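Local coordinates for beta-N-acetylhexosaminidase (Beutenbergia cavernae, PDB 5BU9), which probably hydrolyses terminal non-reducing N-acetyl-D-hexosamine residues in N-acetyl-beta-D-hexosaminides, as a member of glycosyl hydrolase family 3, at residues A[43-48]-A[85-90]; A[92-97]-A[115-120]; A[98-103]-A[156-161]; A[127-132]-A[168-173]. All blocks are in the same frame, centred on the assembly; numbering follows the deposited sequence.

Contact 1. Residues A[43-48]-A[85-90]; sequences AGRSNA and VQVLRG
The carbonyl O of Val87 takes the backbone N-H of Ser46 at 2.7 Å, and the bond is nearly straight, 171° at the hydrogen. Arg45 CA also leans on this oxygen through a longer CA-H...O contact. Ser46 also accepts: its O takes Arg89 N at 2.8 Å, two residues beyond Val87. The two bonds make a single bridge between Ser46 and Leu88. Beyond it, Asn47 CA rests against Arg89 O at 3.3 Å.

Side chains flank this bridge. Val87 turns both methyls to the carbonyl of Gly44, with CG2 3.2 Å from Gly44 O. That oxygen is also gripped by Arg45 NH2 at 2.9 Å, which lies above the carbonyl plane. The Arg45 chain bends at chi2 (-63°) and runs back along residues 85-87. Its CD touches Gln86 O at 3.4 Å, and one face of its guanidinium lies over Gln86 N. The Arg45 side chain is set nearly perpendicular to that of Val87. On the far side of Ser46, Asn47 OD1 sits 3.7 Å from Arg89 CB. Ser46 OG accepts from Ala48 N of its own segment, an ST turn.

In this chain the loop after strand 39-43 is thus bridged to the chain leaving strand 85-86, beside strand 75-82, within the TIM-barrel-like domain of a family 3 glycosidase.

Contact 2. Residues A[92-97]-A[115-120]; sequences GFSDIP and TTWGAE
Glu120 reaches from its helix to the loop 92-97, and each part of its side chain meets something. CB lies 3.8 Å from Phe93 CD1. CG comes to 3.4 Å from Gly92 O. The chain is extended beyond CG (chi2 166°), which carries the carboxylate to Ser94. There OE1 accepts from Ser94 N at 2.9 Å, on a nearly straight bond of 170°, with the N-H arriving from above the carboxylate plane. Ser94 OG is placed to give a bond to Glu120 OE2, but at 2.5 Å the modelled distance is very short and its exact length doubtful. The bond from Ser94 N would by itself limit the turning of the carboxylate. The Phe93 ring stands almost perpendicular to that group.

One turn back on the helix, Trp117 takes the apolar half. Ile96 CG2 sits over one face of its six-membered ring, 3.5 Å from the centroid, as a CH-pi contact. Ser94 OG lies at the edge of the indole, near CD1. Pro97 CD adds a contact to Trp117 CZ2 at 3.8 Å. Gln86 also holds this loop, by bonds to Ser94 O and Ile96 N.

The contact ties the loop that follows strand 85-86 to helix 107-123, one of the outer helices of a TIM-barrel-like fold.

Contact 3. Residues A[98-103]-A[156-161]; sequences TALDQG and FGYDAE
This contact lies on the outer part of the TIM-barrel-like domain, where the short helix 99-102 meets the loop leading into helix 160-176.

The main piece is the ring of Phe156. Ala99 CB stands over its centre, 3.9 Å from the centroid and 7° off the ring normal, a CH-pi contact. Ala99 O lies above the plane on the same side as Ala99 CB, beyond the rim, 3.3 Å from Phe156 CD1. The edge of the ring is met by other polar atoms. Gln102 OE1 comes up near the ring plane, 3.5 Å from Phe156 CE1, and Gly103 N also lies near that plane. The Gln102 amide is turned steeply against the ring, the planes 77° apart. Its NE2 bonds to Pro97 O and Glu81 O, which hold the amide in this setting. The ring is buried, and Pro132 and Leu110 also pack on it.

After Gln102, Gly103 CA gives a CA-H...O contact to Phe156 O at 3.4 Å. Here the backbones come close, and the glycine lets them do so.

Tyr158 makes a second, smaller meeting with the helix. Its side chain stands crosswise to that of Leu100. With Leu100 CG anti to the backbone N (chi1 177°), the branch swings out to the tyrosine, and its methyl CD1 lies 3.5 Å from Tyr158 OH.

Contact 4. Residues A[127-132]-A[168-173]; sequences NLNLAP and NAFSAG
Phe170, on helix 160-176, sets its ring against Pro132, Ala131 and Asn129 of the segment 127-132. The contact is the packing of an outer helix on the strand layer of the TIM-barrel-like fold, here at the end of strand 128-129. All five touching residues are buried.

The phenyl group leaves the helix with CG anti to the backbone N (chi1 175°), and that throws it across to the strand. Its CD1 meets Pro132 CB at 3.7 Å, and the two side chains run antiparallel. Next along the ring, CE1 lies 3.9 Å from Ala131 CB. Farthest out, CZ is 3.5 Å from Asn129 ND2. This amide nitrogen comes in at the ring edge, near its plane, and the amide and ring planes are 42° apart. The asparagine side chain as a whole runs roughly square to the phenylalanine. It is held by another strand, since Asn129 OD1 accepts from Gln80 N. Trp117 of helix 107-123 also touches the Phe170 ring, so the ring is shared between two outer helices.

The backbone turns sharply before the proline. Leu130 is the centre of an inverse gamma turn, and the peptide bond between Ala131 and Pro132 is cis. The CB of Pro132 is directed toward the helix.

Ser171 supplies the last contact. Its hydroxyl is hydrogen-bonded to Thr181 OG1 of strand 180-186, which ties the helix to that neighbouring strand. The same OG lies against the proline ring, 3.3 Å from Pro132 CD.

Contact 4 is fully buried, and its centre is about 12 Å from the centre of the chain. The other three are partly buried, and their centres are 17 to 19 Å from it. Contact 1 is mainly backbone pairing between loops. Contact 2 mixes a carboxylate grip with indole packing. In contacts 3 and 4 polar bonding gives way to packing on phenylalanine rings. Contacts 1 and 4 both reach the same sheet, contact 2 uses helix 107-123, and contacts 3 and 4 share helix 160-176. Contact 2 touches each of the others, and contact 3 also touches contact 4. Contact 1 touches neither contact 3 nor contact 4.

Contact 1. Residues A[43-48]-A[85-90]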
loop_
_atom_site.group_PDB
_atom_site.type_symbol
_atom_site.label_atom_id
_atom_site.label_comp_id
_atom_site.label_asym_id
_atom_site.label_seq_id
_atom_site.Cartn_x
_atom_site.Cartn_y
_atom_site.Cartn_z
ATOM N N ALA A 43 -3.434 -11.871 0.830
ATOM C CA ALA A 43 -2.627 -11.856 2.056
ATOM C C ALA A 43 -2.022 -13.208 2.364
ATOM O O ALA A 43 -2.466 -14.220 1.831
ATOM C CB ALA A 43 -3.458 -11.410 3.240
ATOM N N GLY A 44 -1.036 -13.217 3.257
ATOM C CA GLY A 44 -0.420 -14.445 3.744
ATOM C C GLY A 44 0.806 -14.921 2.987
ATOM O O GLY A 44 1.623 -14.112 2.563
ATOM N N ARG A 45 0.954 -16.236 2.848
ATOM C CA ARG A 45 2.019 -16.842 2.038
ATOM C C ARG A 45 1.325 -17.995 1.327
ATOM O O ARG A 45 0.779 -18.905 1.950
ATOM C CB ARG A 45 3.255 -17.322 2.865
ATOM C CG ARG A 45 4.006 -16.208 3.711
ATOM C CD ARG A 45 4.645 -15.060 2.869
ATOM N NE ARG A 45 5.393 -14.079 3.677
ATOM C CZ ARG A 45 4.942 -12.878 4.090
ATOM N NH1 ARG A 45 5.717 -12.094 4.847
ATOM N NH2 ARG A 45 3.724 -12.437 3.772
ATOM N N SER A 46 1.271 -17.888 0.013
ATOM C CA SER A 46 0.683 -18.917 -0.811
ATOM C C SER A 46 1.742 -19.591 -1.650
ATOM O O SER A 46 2.625 -18.938 -2.211
ATOM C CB SER A 46 -0.387 -18.342 -1.717
ATOM O OG SER A 46 -0.870 -19.366 -2.552
ATOM N N ASN A 47 1.639 -20.906 -1.734
ATOM C CA ASN A 47 2.540 -21.716 -2.540
ATOM C C ASN A 47 1.761 -22.353 -3.679
ATOM O O ASN A 47 2.246 -23.283 -4.324
ATOM C CB ASN A 47 3.182 -22.805 -1.680
ATOM C CG ASN A 47 4.541 -23.225 -2.176
ATOM O OD1 ASN A 47 5.395 -22.378 -2.460
ATOM N ND2 ASN A 47 4.768 -24.550 -2.258
ATOM N N ALA A 48 0.542 -21.883 -3.916
ATOM C CA ALA A 48 -0.336 -22.606 -4.830
ATOM C C ALA A 48 0.128 -22.444 -6.285
ATOM O O ALA A 48 -0.059 -23.338 -7.095
ATOM C CB ALA A 48 -1.768 -22.155 -4.665
ATOM N N VAL A 85 9.400 -11.181 2.310
ATOM C CA VAL A 85 8.036 -10.730 1.992
ATOM C C VAL A 85 7.694 -11.073 0.537
ATOM O O VAL A 85 7.895 -10.278 -0.395
ATOM C CB VAL A 85 7.842 -9.206 2.257
ATOM C CG1 VAL A 85 6.392 -8.780 1.927
ATOM C CG2 VAL A 85 8.162 -8.839 3.732
ATOM N N GLN A 86 7.196 -12.280 0.341
ATOM C CA GLN A 86 6.781 -12.709 -0.986
ATOM C C GLN A 86 5.522 -13.539 -0.791
ATOM O O GLN A 86 5.601 -14.711 -0.422
ATOM C CB GLN A 86 7.890 -13.513 -1.704
ATOM C CG GLN A 86 7.526 -13.849 -3.180
ATOM C CD GLN A 86 8.557 -14.693 -3.894
ATOM O OE1 GLN A 86 9.747 -14.640 -3.578
ATOM N NE2 GLN A 86 8.105 -15.481 -4.879
ATOM N N VAL A 87 4.356 -12.928 -0.977
ATOM C CA VAL A 87 3.128 -13.632 -0.668
ATOM C C VAL A 87 2.929 -14.774 -1.671
ATOM O O VAL A 87 2.457 -15.844 -1.316
ATOM C CB VAL A 87 1.917 -12.697 -0.676
ATOM C CG1 VAL A 87 0.626 -13.538 -0.652
ATOM C CG2 VAL A 87 1.973 -11.691 0.512
ATOM N N LEU A 88 3.283 -14.541 -2.930
ATOM C CA LEU A 88 2.948 -15.500 -3.980
ATOM C C LEU A 88 4.185 -16.283 -4.399
ATOM O O LEU A 88 5.150 -15.738 -4.964
ATOM C CB LEU A 88 2.310 -14.781 -5.176
ATOM C CG LEU A 88 0.972 -14.097 -4.832
ATOM C CD1 LEU A 88 0.420 -13.318 -6.023
ATOM C CD2 LEU A 88 -0.064 -15.107 -4.306
ATOM N N ARG A 89 4.132 -17.574 -4.135
ATOM C CA ARG A 89 5.264 -18.450 -4.363
ATOM C C ARG A 89 4.764 -19.724 -5.013
ATOM O O ARG A 89 3.559 -19.941 -5.066
ATOM C CB ARG A 89 5.985 -18.740 -3.032
ATOM C CG ARG A 89 7.499 -18.876 -3.154
ATOM C CD ARG A 89 8.107 -19.451 -1.893
ATOM N NE ARG A 89 7.658 -18.711 -0.716
ATOM C CZ ARG A 89 8.183 -17.552 -0.320
ATOM N NH1 ARG A 89 7.717 -16.937 0.781
ATOM N NH2 ARG A 89 9.182 -17.016 -1.025
ATOM N N GLY A 90 5.671 -20.560 -5.521
ATOM C CA GLY A 90 5.273 -21.858 -6.035
ATOM C C GLY A 90 5.350 -21.953 -7.549
ATOM O O GLY A 90 6.062 -21.161 -8.170
#

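Contact 2. Residues A[92-97]-A[115-120]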
loop_
_atom_site.group_PDB
_atom_site.type_symbol
_atom_site.label_atom_id
_atom_site.label_comp_id
_atom_site.label_asym_id
_atom_site.label_seq_id
_atom_site.Cartn_x
_atom_site.Cartn_y
_atom_site.Cartn_z
ATOM N N GLY A 92 5.393 -21.508 -11.234
ATOM C CA GLY A 92 5.286 -20.337 -12.097
ATOM C C GLY A 92 5.791 -19.038 -11.482
ATOM O O GLY A 92 5.842 -18.010 -12.152
ATOM N N PHE A 93 6.153 -19.075 -10.199
ATOM C CA PHE A 93 6.707 -17.901 -9.517
ATOM C C PHE A 93 8.194 -18.072 -9.245
ATOM O O PHE A 93 8.624 -19.128 -8.747
ATOM C CB PHE A 93 5.986 -17.641 -8.187
ATOM C CG PHE A 93 4.604 -17.051 -8.336
ATOM C CD1 PHE A 93 4.433 -15.756 -8.806
ATOM C CD2 PHE A 93 3.479 -17.780 -7.965
ATOM C CE1 PHE A 93 3.151 -15.202 -8.946
ATOM C CE2 PHE A 93 2.195 -17.236 -8.084
ATOM C CZ PHE A 93 2.036 -15.942 -8.582
ATOM N N SER A 94 8.977 -17.044 -9.564
ATOM C CA SER A 94 10.388 -16.982 -9.160
ATOM C C SER A 94 10.542 -17.003 -7.636
ATOM O O SER A 94 9.614 -16.647 -6.916
ATOM C CB SER A 94 11.039 -15.723 -9.715
ATOM O OG SER A 94 10.895 -15.717 -11.119
ATOM N N ASP A 95 11.698 -17.445 -7.143
ATOM C CA ASP A 95 12.052 -17.199 -5.746
ATOM C C ASP A 95 12.825 -15.888 -5.759
ATOM O O ASP A 95 14.004 -15.858 -6.103
ATOM C CB ASP A 95 12.876 -18.344 -5.122
ATOM C CG ASP A 95 12.057 -19.637 -4.919
ATOM O OD1 ASP A 95 10.929 -19.565 -4.369
ATOM O OD2 ASP A 95 12.540 -20.734 -5.305
ATOM N N ILE A 96 12.133 -14.815 -5.391
ATOM C CA ILE A 96 12.654 -13.466 -5.456
ATOM C C ILE A 96 13.564 -13.200 -4.256
ATOM O O ILE A 96 13.168 -13.442 -3.141
ATOM C CB ILE A 96 11.508 -12.469 -5.497
ATOM C CG1 ILE A 96 10.522 -12.844 -6.612
ATOM C CG2 ILE A 96 12.042 -11.085 -5.721
ATOM C CD1 ILE A 96 9.237 -11.972 -6.623
ATOM N N PRO A 97 14.791 -12.703 -4.497
ATOM C CA PRO A 97 15.727 -12.397 -3.402
ATOM C C PRO A 97 15.243 -11.240 -2.514
ATOM O O PRO A 97 14.300 -10.550 -2.894
ATOM C CB PRO A 97 17.032 -12.028 -4.139
ATOM C CG PRO A 97 16.671 -11.863 -5.577
ATOM C CD PRO A 97 15.433 -12.626 -5.820
ATOM N N THR A 115 11.004 -7.265 -14.300
ATOM C CA THR A 115 10.087 -7.431 -15.422
ATOM C C THR A 115 9.546 -8.866 -15.418
ATOM O O THR A 115 8.351 -9.118 -15.613
ATOM C CB THR A 115 10.777 -7.140 -16.759
ATOM O OG1 THR A 115 11.320 -5.819 -16.731
ATOM C CG2 THR A 115 9.794 -7.275 -17.919
ATOM N N THR A 116 10.447 -9.809 -15.193
ATOM C CA THR A 116 10.081 -11.206 -15.090
ATOM C C THR A 116 9.119 -11.404 -13.924
ATOM O O THR A 116 8.065 -12.010 -14.102
ATOM C CB THR A 116 11.319 -12.076 -14.907
ATOM O OG1 THR A 116 12.211 -11.839 -15.999
ATOM C CG2 THR A 116 10.951 -13.556 -14.845
ATOM N N TRP A 117 9.467 -10.876 -12.745
ATOM C CA TRP A 117 8.636 -11.046 -11.533
ATOM C C TRP A 117 7.260 -10.453 -11.762
ATOM O O TRP A 117 6.239 -11.033 -11.400
ATOM C CB TRP A 117 9.291 -10.386 -10.316
ATOM C CG TRP A 117 10.633 -10.938 -10.058
ATOM C CD1 TRP A 117 11.082 -12.175 -10.417
ATOM C CD2 TRP A 117 11.737 -10.277 -9.425
ATOM N NE1 TRP A 117 12.393 -12.331 -10.037
ATOM C CE2 TRP A 117 12.820 -11.178 -9.430
ATOM C CE3 TRP A 117 11.914 -9.016 -8.855
ATOM C CZ2 TRP A 117 14.059 -10.861 -8.867
ATOM C CZ3 TRP A 117 13.141 -8.701 -8.309
ATOM C CH2 TRP A 117 14.198 -9.616 -8.323
ATOM N N GLY A 118 7.237 -9.285 -12.384
ATOM C CA GLY A 118 5.982 -8.649 -12.743
ATOM C C GLY A 118 5.098 -9.455 -13.678
ATOM O O GLY A 118 3.877 -9.470 -13.491
ATOM N N ALA A 119 5.706 -10.119 -14.671
ATOM C CA ALA A 119 4.967 -10.915 -15.659
ATOM C C ALA A 119 4.224 -12.080 -14.971
ATOM O O ALA A 119 3.103 -12.442 -15.345
ATOM C CB ALA A 119 5.917 -11.445 -16.747
ATOM N N GLU A 120 4.869 -12.648 -13.955
ATOM C CA GLU A 120 4.294 -13.720 -13.163
ATOM C C GLU A 120 3.122 -13.160 -12.365
ATOM O O GLU A 120 2.064 -13.770 -12.316
ATOM C CB GLU A 120 5.355 -14.331 -12.244
ATOM C CG GLU A 120 6.605 -14.842 -12.973
ATOM C CD GLU A 120 7.775 -15.120 -12.022
ATOM O OE1 GLU A 120 7.689 -14.736 -10.836
ATOM O OE2 GLU A 120 8.790 -15.710 -12.461
#

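Contact 3. Residues A[98-103]-A[156-161]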
loop_
_atom_site.group_PDB
_atom_site.type_symbol
_atom_site.label_atom_id
_atom_site.label_comp_id
_atom_site.label_asym_id
_atom_site.label_seq_id
_atom_site.Cartn_x
_atom_site.Cartn_y
_atom_site.Cartn_z
ATOM N N THR A 98 15.855 -11.064 -1.340
ATOM C CA THR A 98 15.558 -9.937 -0.454
ATOM C C THR A 98 15.856 -8.665 -1.236
ATOM O O THR A 98 16.679 -8.700 -2.154
ATOM C CB THR A 98 16.418 -9.959 0.841
ATOM O OG1 THR A 98 17.807 -9.843 0.494
ATOM C CG2 THR A 98 16.221 -11.250 1.616
ATOM N N ALA A 99 15.182 -7.564 -0.893
ATOM C CA ALA A 99 15.484 -6.272 -1.494
ATOM C C ALA A 99 16.948 -5.924 -1.254
ATOM O O ALA A 99 17.568 -5.228 -2.062
ATOM C CB ALA A 99 14.566 -5.166 -0.933
ATOM N N LEU A 100 17.513 -6.407 -0.146
ATOM C CA LEU A 100 18.906 -6.063 0.161
ATOM C C LEU A 100 19.803 -6.683 -0.903
ATOM O O LEU A 100 20.674 -5.999 -1.463
ATOM C CB LEU A 100 19.314 -6.524 1.564
ATOM C CG LEU A 100 20.776 -6.252 1.924
ATOM C CD1 LEU A 100 21.131 -4.776 1.760
ATOM C CD2 LEU A 100 21.091 -6.728 3.332
ATOM N N ASP A 101 19.575 -7.969 -1.190
ATOM C CA ASP A 101 20.258 -8.650 -2.306
ATOM C C ASP A 101 19.981 -7.937 -3.633
ATOM O O ASP A 101 20.896 -7.714 -4.416
ATOM C CB ASP A 101 19.825 -10.110 -2.408
ATOM C CG ASP A 101 20.461 -10.988 -1.350
ATOM O OD1 ASP A 101 21.391 -10.535 -0.657
ATOM O OD2 ASP A 101 20.030 -12.142 -1.214
ATOM N N GLN A 102 18.724 -7.547 -3.865
ATOM C CA GLN A 102 18.382 -6.807 -5.081
ATOM C C GLN A 102 19.211 -5.516 -5.175
ATOM O O GLN A 102 19.616 -5.103 -6.260
ATOM C CB GLN A 102 16.884 -6.490 -5.124
ATOM C CG GLN A 102 15.963 -7.701 -5.314
ATOM C CD GLN A 102 14.490 -7.336 -5.168
ATOM O OE1 GLN A 102 14.025 -6.318 -5.699
ATOM N NE2 GLN A 102 13.756 -8.148 -4.425
ATOM N N GLY A 103 19.476 -4.887 -4.031
ATOM C CA GLY A 103 20.303 -3.690 -3.996
ATOM C C GLY A 103 21.754 -3.861 -4.456
ATOM O O GLY A 103 22.429 -2.887 -4.757
ATOM N N PHE A 156 16.759 -1.612 0.276
ATOM C CA PHE A 156 17.643 -1.770 -0.882
ATOM C C PHE A 156 19.062 -1.314 -0.539
ATOM O O PHE A 156 20.010 -1.676 -1.216
ATOM C CB PHE A 156 17.118 -0.986 -2.087
ATOM C CG PHE A 156 15.969 -1.652 -2.820
ATOM C CD1 PHE A 156 16.206 -2.689 -3.722
ATOM C CD2 PHE A 156 14.659 -1.209 -2.641
ATOM C CE1 PHE A 156 15.163 -3.291 -4.417
ATOM C CE2 PHE A 156 13.605 -1.806 -3.325
ATOM C CZ PHE A 156 13.858 -2.851 -4.218
ATOM N N GLY A 157 19.203 -0.542 0.530
ATOM C CA GLY A 157 20.484 0.051 0.889
ATOM C C GLY A 157 20.339 1.139 1.963
ATOM O O GLY A 157 19.312 1.230 2.626
ATOM N N TYR A 158 21.356 1.979 2.107
ATOM C CA TYR A 158 21.551 2.757 3.326
ATOM C C TYR A 158 21.751 4.230 3.027
ATOM O O TYR A 158 22.212 4.985 3.871
ATOM C CB TYR A 158 22.747 2.196 4.100
ATOM C CG TYR A 158 22.569 0.724 4.305
ATOM C CD1 TYR A 158 21.698 0.260 5.266
ATOM C CD2 TYR A 158 23.210 -0.204 3.495
ATOM C CE1 TYR A 158 21.469 -1.090 5.451
ATOM C CE2 TYR A 158 22.986 -1.573 3.673
ATOM C CZ TYR A 158 22.111 -2.001 4.653
ATOM O OH TYR A 158 21.875 -3.333 4.861
ATOM N N ASP A 159 21.414 4.611 1.802
ATOM C CA ASP A 159 21.415 6.005 1.369
ATOM C C ASP A 159 20.384 6.232 0.255
ATOM O O ASP A 159 19.929 5.280 -0.409
ATOM C CB ASP A 159 22.805 6.421 0.882
ATOM C CG ASP A 159 23.335 5.503 -0.199
ATOM O OD1 ASP A 159 22.957 5.685 -1.383
ATOM O OD2 ASP A 159 24.114 4.586 0.150
ATOM N N ALA A 160 20.027 7.496 0.048
ATOM C CA ALA A 160 18.950 7.837 -0.870
ATOM C C ALA A 160 19.274 7.446 -2.312
ATOM O O ALA A 160 18.380 7.070 -3.062
ATOM C CB ALA A 160 18.642 9.307 -0.781
ATOM N N GLU A 161 20.541 7.514 -2.702
ATOM C CA GLU A 161 20.871 7.275 -4.101
ATOM C C GLU A 161 20.756 5.783 -4.471
ATOM O O GLU A 161 20.201 5.430 -5.504
ATOM C CB GLU A 161 22.269 7.793 -4.413
ATOM C CG GLU A 161 22.647 7.661 -5.887
ATOM C CD GLU A 161 24.163 7.618 -6.126
ATOM O OE1 GLU A 161 24.935 7.778 -5.145
ATOM O OE2 GLU A 161 24.580 7.422 -7.300
#

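Contact 4. Residues A[127-132]-A[168-173]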
loop_
_atom_site.group_PDB
_atom_site.type_symbol
_atom_site.label_atom_id
_atom_site.label_comp_id
_atom_site.label_asym_id
_atom_site.label_seq_id
_atom_site.Cartn_x
_atom_site.Cartn_y
_atom_site.Cartn_z
ATOM N N ASN A 127 -2.462 -6.709 -10.434
ATOM C CA ASN A 127 -2.069 -5.513 -11.192
ATOM C C ASN A 127 -1.488 -4.427 -10.300
ATOM O O ASN A 127 -1.175 -3.349 -10.775
ATOM C CB ASN A 127 -3.245 -4.934 -11.997
ATOM C CG ASN A 127 -4.461 -4.632 -11.137
ATOM O OD1 ASN A 127 -4.351 -4.395 -9.930
ATOM N ND2 ASN A 127 -5.639 -4.676 -11.753
ATOM N N LEU A 128 -1.357 -4.702 -9.004
ATOM C CA LEU A 128 -0.713 -3.734 -8.132
ATOM C C LEU A 128 0.199 -4.460 -7.161
ATOM O O LEU A 128 -0.227 -5.415 -6.505
ATOM C CB LEU A 128 -1.750 -2.891 -7.376
ATOM C CG LEU A 128 -1.143 -1.750 -6.566
ATOM C CD1 LEU A 128 -0.430 -0.743 -7.503
ATOM C CD2 LEU A 128 -2.214 -1.063 -5.728
ATOM N N ASN A 129 1.461 -4.031 -7.100
ATOM C CA ASN A 129 2.411 -4.571 -6.118
ATOM C C ASN A 129 2.616 -3.558 -4.986
ATOM O O ASN A 129 2.952 -2.400 -5.240
ATOM C CB ASN A 129 3.749 -4.912 -6.796
ATOM C CG ASN A 129 4.627 -5.853 -5.963
ATOM O OD1 ASN A 129 4.263 -6.249 -4.866
ATOM N ND2 ASN A 129 5.804 -6.222 -6.508
ATOM N N LEU A 130 2.412 -3.983 -3.740
ATOM C CA LEU A 130 2.748 -3.119 -2.603
ATOM C C LEU A 130 4.260 -3.228 -2.340
ATOM O O LEU A 130 4.730 -3.877 -1.386
ATOM C CB LEU A 130 1.909 -3.479 -1.354
ATOM C CG LEU A 130 0.391 -3.564 -1.550
ATOM C CD1 LEU A 130 -0.308 -3.646 -0.195
ATOM C CD2 LEU A 130 -0.160 -2.379 -2.347
ATOM N N ALA A 131 5.010 -2.564 -3.213
ATOM C CA ALA A 131 6.476 -2.592 -3.245
ATOM C C ALA A 131 6.808 -1.636 -4.390
ATOM O O ALA A 131 5.953 -1.406 -5.215
ATOM C CB ALA A 131 7.009 -4.031 -3.507
ATOM N N PRO A 132 8.036 -1.092 -4.471
ATOM C CA PRO A 132 9.211 -1.371 -3.647
ATOM C C PRO A 132 9.245 -0.577 -2.346
ATOM O O PRO A 132 8.695 0.514 -2.257
ATOM C CB PRO A 132 10.362 -0.948 -4.557
ATOM C CG PRO A 132 9.770 0.262 -5.321
ATOM C CD PRO A 132 8.319 -0.078 -5.515
ATOM N N ASN A 168 13.570 2.248 -8.133
ATOM C CA ASN A 168 13.003 2.796 -9.369
ATOM C C ASN A 168 13.184 1.817 -10.530
ATOM O O ASN A 168 12.368 1.776 -11.453
ATOM C CB ASN A 168 13.629 4.150 -9.726
ATOM C CG ASN A 168 13.135 5.263 -8.842
ATOM O OD1 ASN A 168 12.143 5.101 -8.124
ATOM N ND2 ASN A 168 13.822 6.407 -8.883
ATOM N N ALA A 169 14.262 1.039 -10.468
ATOM C CA ALA A 169 14.531 0.021 -11.463
ATOM C C ALA A 169 13.457 -1.047 -11.310
ATOM O O ALA A 169 12.847 -1.469 -12.287
ATOM C CB ALA A 169 15.895 -0.554 -11.272
ATOM N N PHE A 170 13.200 -1.434 -10.059
ATOM C CA PHE A 170 12.205 -2.467 -9.734
ATOM C C PHE A 170 10.836 -2.014 -10.244
ATOM O O PHE A 170 10.154 -2.757 -10.926
ATOM C CB PHE A 170 12.228 -2.737 -8.210
ATOM C CG PHE A 170 11.168 -3.702 -7.688
ATOM C CD1 PHE A 170 9.874 -3.267 -7.409
ATOM C CD2 PHE A 170 11.505 -5.009 -7.357
ATOM C CE1 PHE A 170 8.928 -4.124 -6.878
ATOM C CE2 PHE A 170 10.563 -5.866 -6.819
ATOM C CZ PHE A 170 9.261 -5.422 -6.580
ATOM N N SER A 171 10.472 -0.775 -9.942
ATOM C CA SER A 171 9.201 -0.208 -10.378
ATOM C C SER A 171 9.099 -0.244 -11.899
ATOM O O SER A 171 8.075 -0.652 -12.453
ATOM C CB SER A 171 9.039 1.246 -9.866
ATOM O OG SER A 171 8.827 1.302 -8.467
ATOM N N ALA A 172 10.167 0.176 -12.573
ATOM C CA ALA A 172 10.173 0.229 -14.039
ATOM C C ALA A 172 9.891 -1.139 -14.692
ATOM O O ALA A 172 9.116 -1.220 -15.651
ATOM C CB ALA A 172 11.481 0.795 -14.533
ATOM N N GLY A 173 10.501 -2.209 -14.178
ATOM C CA GLY A 173 10.274 -3.540 -14.723
ATOM C C GLY A 173 8.865 -4.042 -14.437
ATOM O O GLY A 173 8.228 -4.718 -15.237
#